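Local coordinates for chitin oligosaccharide binding protein NagB2 (Paenibacillus sp. FPU-7, PDB 7EHU), which probably captures chitin oligosaccharides such as N,N'-diacetylchitobiose and its trimer outside the cell, as a solute-binding protein serving sugar uptake, at residues A[50-54]-A[335-339]; A[207-212]-A[231-236]; A[279-283]-A[368-374]. One frame throughout, in Å; residues are numbered along the deposited sequence.

Interaction 1: A[50-54]-A[335-339]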
loop_
_atom_site.group_PDB
_atom_site.type_symbol
_atom_site.label_atom_id
_atom_site.label_comp_id
_atom_site.label_asym_id
_atom_site.label_seq_id
_atom_site.Cartn_x
_atom_site.Cartn_y
_atom_site.Cartn_z
ATOM N N LEU A 50 5.773 -6.544 -16.768
ATOM C CA LEU A 50 6.189 -7.817 -16.195
ATOM C C LEU A 50 6.349 -8.876 -17.282
ATOM O O LEU A 50 7.325 -9.634 -17.280
ATOM C CB LEU A 50 5.169 -8.259 -15.145
ATOM C CG LEU A 50 5.454 -9.586 -14.437
ATOM C CD1 LEU A 50 6.733 -9.512 -13.589
ATOM C CD2 LEU A 50 4.256 -9.968 -13.571
ATOM N N GLU A 51 5.376 -8.964 -18.194
ATOM C CA GLU A 51 5.432 -9.928 -19.288
ATOM C C GLU A 51 6.645 -9.678 -20.175
ATOM O O GLU A 51 7.287 -10.630 -20.632
ATOM C CB GLU A 51 4.139 -9.878 -20.108
ATOM C CG GLU A 51 2.936 -10.488 -19.385
ATOM C CD GLU A 51 1.601 -10.205 -20.063
ATOM O OE1 GLU A 51 1.556 -9.376 -20.997
ATOM O OE2 GLU A 51 0.591 -10.797 -19.634
ATOM N N LYS A 52 6.968 -8.404 -20.434
ATOM C CA LYS A 52 8.151 -8.081 -21.226
ATOM C C LYS A 52 9.414 -8.597 -20.549
ATOM O O LYS A 52 10.274 -9.205 -21.202
ATOM C CB LYS A 52 8.232 -6.568 -21.437
ATOM C CG LYS A 52 9.391 -6.151 -22.313
ATOM C CD LYS A 52 9.293 -4.717 -22.799
ATOM C CE LYS A 52 9.791 -3.712 -21.790
ATOM N NZ LYS A 52 10.064 -2.384 -22.453
ATOM N N VAL A 53 9.523 -8.400 -19.231
ATOM C CA VAL A 53 10.693 -8.867 -18.492
ATOM C C VAL A 53 10.759 -10.391 -18.520
ATOM O O VAL A 53 11.839 -10.977 -18.684
ATOM C CB VAL A 53 10.642 -8.324 -17.044
ATOM C CG1 VAL A 53 11.617 -9.041 -16.155
ATOM C CG2 VAL A 53 10.888 -6.830 -17.018
ATOM N N VAL A 54 9.604 -11.052 -18.364
ATOM C CA VAL A 54 9.546 -12.512 -18.391
ATOM C C VAL A 54 9.983 -13.053 -19.747
ATOM O O VAL A 54 10.758 -14.022 -19.823
ATOM C CB VAL A 54 8.129 -12.980 -18.008
ATOM C CG1 VAL A 54 7.914 -14.447 -18.388
ATOM C CG2 VAL A 54 7.905 -12.767 -16.504
ATOM N N PHE A 335 15.604 -13.515 -13.671
ATOM C CA PHE A 335 14.435 -12.667 -13.516
ATOM C C PHE A 335 14.771 -11.436 -12.675
ATOM O O PHE A 335 14.410 -10.307 -13.034
ATOM C CB PHE A 335 13.284 -13.437 -12.862
ATOM C CG PHE A 335 12.128 -12.546 -12.490
ATOM C CD1 PHE A 335 11.245 -12.095 -13.463
ATOM C CD2 PHE A 335 11.966 -12.098 -11.198
ATOM C CE1 PHE A 335 10.213 -11.247 -13.148
ATOM C CE2 PHE A 335 10.920 -11.238 -10.874
ATOM C CZ PHE A 335 10.056 -10.800 -11.853
ATOM N N ILE A 336 15.467 -11.632 -11.550
ATOM C CA ILE A 336 15.844 -10.499 -10.703
ATOM C C ILE A 336 16.689 -9.511 -11.506
ATOM O O ILE A 336 16.462 -8.294 -11.478
ATOM C CB ILE A 336 16.552 -10.978 -9.420
ATOM C CG1 ILE A 336 15.587 -11.769 -8.528
ATOM C CG2 ILE A 336 17.183 -9.814 -8.649
ATOM C CD1 ILE A 336 16.271 -12.552 -7.457
ATOM N N LYS A 337 17.664 -10.041 -12.247
ATOM C CA LYS A 337 18.541 -9.217 -13.067
ATOM C C LYS A 337 17.757 -8.374 -14.058
ATOM O O LYS A 337 18.111 -7.210 -14.321
ATOM C CB LYS A 337 19.523 -10.123 -13.811
ATOM C CG LYS A 337 20.442 -9.389 -14.782
ATOM C CD LYS A 337 21.251 -10.325 -15.686
ATOM C CE LYS A 337 20.380 -11.103 -16.620
ATOM N NZ LYS A 337 20.226 -10.428 -17.954
ATOM N N ASN A 338 16.711 -8.956 -14.645
ATOM C CA ASN A 338 15.980 -8.291 -15.707
ATOM C C ASN A 338 14.832 -7.440 -15.212
ATOM O O ASN A 338 14.426 -6.517 -15.922
ATOM C CB ASN A 338 15.489 -9.320 -16.718
ATOM C CG ASN A 338 16.632 -9.915 -17.529
ATOM O OD1 ASN A 338 17.654 -9.260 -17.739
ATOM N ND2 ASN A 338 16.462 -11.138 -18.009
ATOM N N PHE A 339 14.311 -7.700 -14.020
ATOM C CA PHE A 339 13.234 -6.883 -13.483
ATOM C C PHE A 339 13.759 -5.661 -12.740
ATOM O O PHE A 339 13.221 -4.557 -12.897
ATOM C CB PHE A 339 12.357 -7.712 -12.539
ATOM C CG PHE A 339 11.101 -7.004 -12.118
ATOM C CD1 PHE A 339 10.037 -6.892 -12.982
ATOM C CD2 PHE A 339 10.987 -6.448 -10.861
ATOM C CE1 PHE A 339 8.883 -6.231 -12.607
ATOM C CE2 PHE A 339 9.828 -5.784 -10.476
ATOM C CZ PHE A 339 8.773 -5.684 -11.349
#
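The amide nitrogen ND2 of Asn338, a residue whose CB rests 3.9 Å from Val53 CG1, is gripped by two acceptors, Thr57 OG1 and Glu60 OE2, on the helix that carries Val53. Asn338 OD1 accepts a 2.8 Å hydrogen bond from Lys337 NZ, which comes in 27° off the carbonyl plane; Glu60 also pairs with this lysine. The contact across the two segments is apolar. Val53 is the residue that points at helix 326-339: with CG1 anti to the backbone N (chi1 166°), this methyl settles 3.7 Å from both Asn338 C and Phe339 N, meets Phe339 CB and lies 4.0 Å from Phe335 CE1. Helix 44-60 joins strand 30-36 to its parallel neighbour 64-70 in a beta-alpha-beta crossover, and helix 326-339 packs beside it, the local axes 9.7 Å apart at closest and their N-to-C directions 130° apart. Leu50 crosses Phe335 at about a right angle, its CD1 meeting the ring at the edge, in plane, 3.9 Å from Phe335 CE1. The same methyl lies 4.0 Å from Phe339 CE1, bridging both rings, while Phe339 CB lies over one face of the Phe335 ring, near its rim. With an alanine in place of Val53 both methyls go, which is likely to leave a gap beside the Asn338-Phe339 peptide and the Phe335 ring. Leu34 of strand 30-36 touches Leu50, Val54 and Phe335.

Interaction 2: A[207-212]-A[231-236]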
loop_
_atom_site.group_PDB
_atom_site.type_symbol
_atom_site.label_atom_id
_atom_site.label_comp_id
_atom_site.label_asym_id
_atom_site.label_seq_id
_atom_site.Cartn_x
_atom_site.Cartn_y
_atom_site.Cartn_z
ATOM N N LEU A 207 -5.149 8.284 10.677
ATOM C CA LEU A 207 -5.845 8.919 11.790
ATOM C C LEU A 207 -5.205 8.573 13.124
ATOM O O LEU A 207 -4.918 9.464 13.924
ATOM C CB LEU A 207 -7.316 8.533 11.800
ATOM C CG LEU A 207 -8.222 9.514 11.068
ATOM C CD1 LEU A 207 -9.576 8.864 10.776
ATOM C CD2 LEU A 207 -8.409 10.768 11.887
ATOM N N PHE A 208 -4.990 7.278 13.401
ATOM C CA PHE A 208 -4.493 6.924 14.732
ATOM C C PHE A 208 -3.015 7.248 14.912
ATOM O O PHE A 208 -2.582 7.457 16.046
ATOM C CB PHE A 208 -4.918 5.532 15.238
ATOM C CG PHE A 208 -4.353 4.330 14.505
ATOM C CD1 PHE A 208 -3.015 3.970 14.604
ATOM C CD2 PHE A 208 -5.205 3.468 13.822
ATOM C CE1 PHE A 208 -2.551 2.810 13.980
ATOM C CE2 PHE A 208 -4.731 2.330 13.205
ATOM C CZ PHE A 208 -3.418 2.012 13.285
ATOM N N VAL A 209 -2.238 7.329 13.832
ATOM C CA VAL A 209 -0.886 7.851 13.972
ATOM C C VAL A 209 -0.940 9.355 14.208
ATOM O O VAL A 209 -0.175 9.897 15.014
ATOM C CB VAL A 209 -0.003 7.435 12.777
ATOM C CG1 VAL A 209 1.329 8.198 12.780
ATOM C CG2 VAL A 209 0.219 5.910 12.774
ATOM N N ALA A 210 -1.870 10.049 13.544
ATOM C CA ALA A 210 -2.017 11.484 13.774
ATOM C C ALA A 210 -2.435 11.784 15.206
ATOM O O ALA A 210 -2.023 12.807 15.767
ATOM C CB ALA A 210 -3.036 12.092 12.807
ATOM N N THR A 211 -3.259 10.926 15.814
ATOM C CA THR A 211 -3.727 11.187 17.173
ATOM C C THR A 211 -2.784 10.653 18.242
ATOM O O THR A 211 -2.662 11.273 19.297
ATOM C CB THR A 211 -5.124 10.602 17.402
ATOM O OG1 THR A 211 -5.105 9.204 17.117
ATOM C CG2 THR A 211 -6.169 11.290 16.555
ATOM N N ALA A 212 -2.125 9.515 18.011
ATOM C CA ALA A 212 -1.340 8.855 19.043
ATOM C C ALA A 212 0.161 8.925 18.802
ATOM O O ALA A 212 0.930 8.681 19.735
ATOM C CB ALA A 212 -1.747 7.380 19.148
ATOM N N ALA A 231 -5.366 7.834 23.140
ATOM C CA ALA A 231 -5.017 8.544 21.914
ATOM C C ALA A 231 -5.269 7.685 20.682
ATOM O O ALA A 231 -5.561 8.227 19.611
ATOM C CB ALA A 231 -3.555 8.991 21.951
ATOM N N VAL A 232 -5.160 6.354 20.803
ATOM C CA VAL A 232 -5.508 5.479 19.681
ATOM C C VAL A 232 -7.023 5.478 19.488
ATOM O O VAL A 232 -7.529 5.635 18.366
ATOM C CB VAL A 232 -4.958 4.055 19.896
ATOM C CG1 VAL A 232 -5.434 3.119 18.777
ATOM C CG2 VAL A 232 -3.432 4.065 19.969
ATOM N N LEU A 233 -7.767 5.307 20.590
ATOM C CA LEU A 233 -9.222 5.377 20.538
ATOM C C LEU A 233 -9.685 6.677 19.894
ATOM O O LEU A 233 -10.631 6.677 19.099
ATOM C CB LEU A 233 -9.796 5.223 21.953
ATOM C CG LEU A 233 -11.288 5.506 22.098
ATOM C CD1 LEU A 233 -12.124 4.529 21.278
ATOM C CD2 LEU A 233 -11.694 5.470 23.565
ATOM N N ASP A 234 -8.991 7.789 20.178
ATOM C CA ASP A 234 -9.358 9.076 19.593
ATOM C C ASP A 234 -9.375 8.996 18.065
ATOM O O ASP A 234 -10.288 9.524 17.421
ATOM C CB ASP A 234 -8.388 10.160 20.082
ATOM C CG ASP A 234 -8.718 11.545 19.539
ATOM O OD1 ASP A 234 -7.821 12.402 19.496
ATOM O OD2 ASP A 234 -9.893 11.803 19.222
ATOM N N GLY A 235 -8.393 8.312 17.472
ATOM C CA GLY A 235 -8.373 8.168 16.022
ATOM C C GLY A 235 -9.600 7.451 15.488
ATOM O O GLY A 235 -10.149 7.831 14.448
ATOM N N PHE A 236 -10.048 6.407 16.188
ATOM C CA PHE A 236 -11.228 5.674 15.746
ATOM C C PHE A 236 -12.492 6.465 15.996
ATOM O O PHE A 236 -13.440 6.362 15.213
ATOM C CB PHE A 236 -11.269 4.299 16.394
ATOM C CG PHE A 236 -10.229 3.378 15.849
ATOM C CD1 PHE A 236 -10.373 2.813 14.593
ATOM C CD2 PHE A 236 -9.069 3.128 16.551
ATOM C CE1 PHE A 236 -9.390 1.981 14.065
ATOM C CE2 PHE A 236 -8.097 2.296 16.023
ATOM C CZ PHE A 236 -8.258 1.727 14.776
#
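Thr211 OG1 donates a hydrogen bond to Ala231 O at 2.7 Å, reaching the carbonyl at a C=O...O angle of 156° and tilted out of its plane. The hydroxyl gets there because the first torsion sets OG1 between the backbone N and the carbonyl carbon, facing the other helix. The carbonyl it uses belongs to the first turn of helix 230-244, and the threonine to the last turn of helix 197-212.

Backbone proximity is the second element. Gly235 lies with its CA 4.3 Å from Phe208 CA, and a CB on it would collide with that atom; the absence of a side chain is consistent with the local axes approaching to 7.5 Å. Gly235 O is flanked by Leu207 through CB and CD1.

The van der Waals contacts of the side chains fall at three places. The methyl CG2 of Thr211 lies against the carboxylate of Asp234, 3.6 Å from Asp234 OD1, and that carboxylate is paired through OD2 with Arg238 one turn on. Ala212 CB meets Ala231 CB at 3.7 Å and Val232 CG2 at 3.8 Å, small groups that suit close backbones. Farther along, Phe208 and Phe236 run side by side, pointing the same way, with Phe208 CD2 3.6 Å from Phe236 CZ; their planes are inclined by 33°, an oblique pair. Phe236 also touches Leu417 and Val418 of helix 414-430, and Leu207 packs on Phe299.

The arrangement belongs to the alpha/beta fold of the periplasmic-binding-protein family: two helices packed with their directions 139° apart, joined through the short helix 214-219, with a glycine at the close crossing.

Interaction 3: A[279-283]-A[368-374]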
loop_
_atom_site.group_PDB
_atom_site.type_symbol
_atom_site.label_atom_id
_atom_site.label_comp_id
_atom_site.label_asym_id
_atom_site.label_seq_id
_atom_site.Cartn_x
_atom_site.Cartn_y
_atom_site.Cartn_z
ATOM N N THR A 279 -2.008 6.672 -8.729
ATOM C CA THR A 279 -1.894 7.852 -9.586
ATOM C C THR A 279 -2.300 7.568 -11.023
ATOM O O THR A 279 -2.974 8.391 -11.654
ATOM C CB THR A 279 -0.476 8.417 -9.524
ATOM O OG1 THR A 279 -0.261 8.923 -8.214
ATOM C CG2 THR A 279 -0.260 9.541 -10.540
ATOM N N SER A 280 -1.864 6.431 -11.577
ATOM C CA SER A 280 -2.148 6.176 -12.987
ATOM C C SER A 280 -3.652 6.162 -13.252
ATOM O O SER A 280 -4.107 6.616 -14.306
ATOM C CB SER A 280 -1.545 4.853 -13.457
ATOM O OG SER A 280 -2.021 3.778 -12.667
ATOM N N ALA A 281 -4.448 5.616 -12.323
ATOM C CA ALA A 281 -5.889 5.585 -12.535
ATOM C C ALA A 281 -6.469 6.987 -12.504
ATOM O O ALA A 281 -7.417 7.288 -13.233
ATOM C CB ALA A 281 -6.553 4.703 -11.483
ATOM N N ILE A 282 -5.905 7.857 -11.658
ATOM C CA ILE A 282 -6.369 9.234 -11.501
ATOM C C ILE A 282 -5.955 10.112 -12.670
ATOM O O ILE A 282 -6.606 11.128 -12.927
ATOM C CB ILE A 282 -5.909 9.723 -10.116
ATOM C CG1 ILE A 282 -6.693 8.947 -9.047
ATOM C CG2 ILE A 282 -6.093 11.206 -9.957
ATOM C CD1 ILE A 282 -6.117 9.001 -7.681
ATOM N N LEU A 283 -4.920 9.723 -13.407
ATOM C CA LEU A 283 -4.478 10.480 -14.575
ATOM C C LEU A 283 -4.945 9.877 -15.891
ATOM O O LEU A 283 -4.690 10.464 -16.936
ATOM C CB LEU A 283 -2.951 10.617 -14.552
ATOM C CG LEU A 283 -2.388 11.392 -13.361
ATOM C CD1 LEU A 283 -0.889 11.504 -13.492
ATOM C CD2 LEU A 283 -3.015 12.773 -13.225
ATOM N N ALA A 368 5.021 14.598 -14.335
ATOM C CA ALA A 368 3.596 14.833 -14.195
ATOM C C ALA A 368 3.314 15.739 -12.983
ATOM O O ALA A 368 3.879 15.520 -11.897
ATOM C CB ALA A 368 2.924 13.465 -14.090
ATOM N N PRO A 369 2.496 16.792 -13.145
ATOM C CA PRO A 369 2.196 17.680 -12.014
ATOM C C PRO A 369 1.715 16.984 -10.747
ATOM O O PRO A 369 2.065 17.390 -9.629
ATOM C CB PRO A 369 1.092 18.592 -12.576
ATOM C CG PRO A 369 1.271 18.599 -14.030
ATOM C CD PRO A 369 1.973 17.325 -14.422
ATOM N N LEU A 370 0.879 15.965 -10.879
ATOM C CA LEU A 370 0.347 15.324 -9.679
ATOM C C LEU A 370 1.461 14.589 -8.935
ATOM O O LEU A 370 1.526 14.623 -7.700
ATOM C CB LEU A 370 -0.790 14.378 -10.059
ATOM C CG LEU A 370 -1.463 13.627 -8.914
ATOM C CD1 LEU A 370 -1.950 14.570 -7.830
ATOM C CD2 LEU A 370 -2.612 12.781 -9.465
ATOM N N THR A 371 2.369 13.948 -9.666
ATOM C CA THR A 371 3.496 13.295 -9.006
ATOM C C THR A 371 4.407 14.332 -8.347
ATOM O O THR A 371 4.949 14.078 -7.264
ATOM C CB THR A 371 4.205 12.402 -10.027
ATOM O OG1 THR A 371 3.305 11.323 -10.346
ATOM C CG2 THR A 371 5.511 11.815 -9.485
ATOM N N LYS A 372 4.560 15.515 -8.958
ATOM C CA LYS A 372 5.324 16.584 -8.322
ATOM C C LYS A 372 4.677 16.973 -6.995
ATOM O O LYS A 372 5.370 17.168 -5.991
ATOM C CB LYS A 372 5.429 17.791 -9.265
ATOM C CG LYS A 372 6.179 19.005 -8.663
ATOM C CD LYS A 372 6.148 20.229 -9.584
ATOM C CE LYS A 372 7.069 21.356 -9.106
ATOM N NZ LYS A 372 6.809 22.667 -9.782
ATOM N N ALA A 373 3.343 17.079 -6.972
ATOM C CA ALA A 373 2.645 17.435 -5.739
ATOM C C ALA A 373 2.799 16.357 -4.668
ATOM O O ALA A 373 2.960 16.671 -3.484
ATOM C CB ALA A 373 1.168 17.685 -6.035
ATOM N N ILE A 374 2.733 15.082 -5.055
ATOM C CA ILE A 374 2.953 14.018 -4.075
ATOM C C ILE A 374 4.377 14.100 -3.538
ATOM O O ILE A 374 4.619 13.987 -2.327
ATOM C CB ILE A 374 2.653 12.632 -4.683
ATOM C CG1 ILE A 374 1.174 12.508 -5.043
ATOM C CG2 ILE A 374 3.042 11.493 -3.740
ATOM C CD1 ILE A 374 0.908 11.417 -6.066
HETATM O O HOH W 1 2.531 9.199 -8.434
#
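Leu370 extends its CG anti to the backbone N (chi1 -180°), which sends CD2 across to helix 279-283, while Thr279 with chi1 -67° keeps OG1 beside its own N and places CG2 beside that methyl. CD2 of Leu370 is the hub of the apolar contact: it lies 3.8 Å from Leu283 CD2 and 3.9 Å from Ile282 CG2, and Thr279 CG2 borders it a little farther off. Ile282 meets Leu370 at about a right angle, whereas Thr279 and Leu370 slide past each other in opposite directions. At one end Leu283 CD1 reaches Ala368 CB, at 4.3 Å, on the N-cap residue of helix 369-379. At the other, the CD1 methyl of Ile374 comes 3.5 Å from Thr279 OG1.

The polar link is indirect. A water stands 2.8 Å from Thr279 OG1 and donates to Thr371 OG1 at 3.0 Å, bridging the helices where their CA atoms are nearest, 7.7 Å from Thr279 CA to Thr371 CA. Both hydroxyls have further partners: Thr279 OG1 bonds to Tyr152 OH and Ser276 O, and Thr371 OG1 to Asn353 OD1.

Ser280 and Ala281 belong to the glycan pocket and touch a bound N-acetylglucosamine, so this short helix presents Thr279, Ile282 and Leu283 to helix 369-379 and other residues to the sugar. The local axes are 11.1 Å apart at 140°, and strands 138-154 and 294-297 supply Tyr152 and Val294, both touching Ile282 and Leu370, with Val148 and Tyr296 against Ile374.

Interaction 3 is the one in direct touch with the bound glycan, through Ser280 and Ala281. Interactions 1 and 2 stand back from the sugar: the Phe339 side chain is about 8 Å from a bound N-acetylglucosamine and that of Phe208 about 10 Å. They lie on opposite sides of the chain's centre, their own centres about 41 Å apart, while interaction 3 is about 25 Å from the first and 28 Å from the second, centre to centre. None touches another. In sequence, 207-212 with 231-236 is nested within the span closed by 50-54 with 335-339, whereas 279-283 with 368-374 crosses that span, and follows interaction 2 in series.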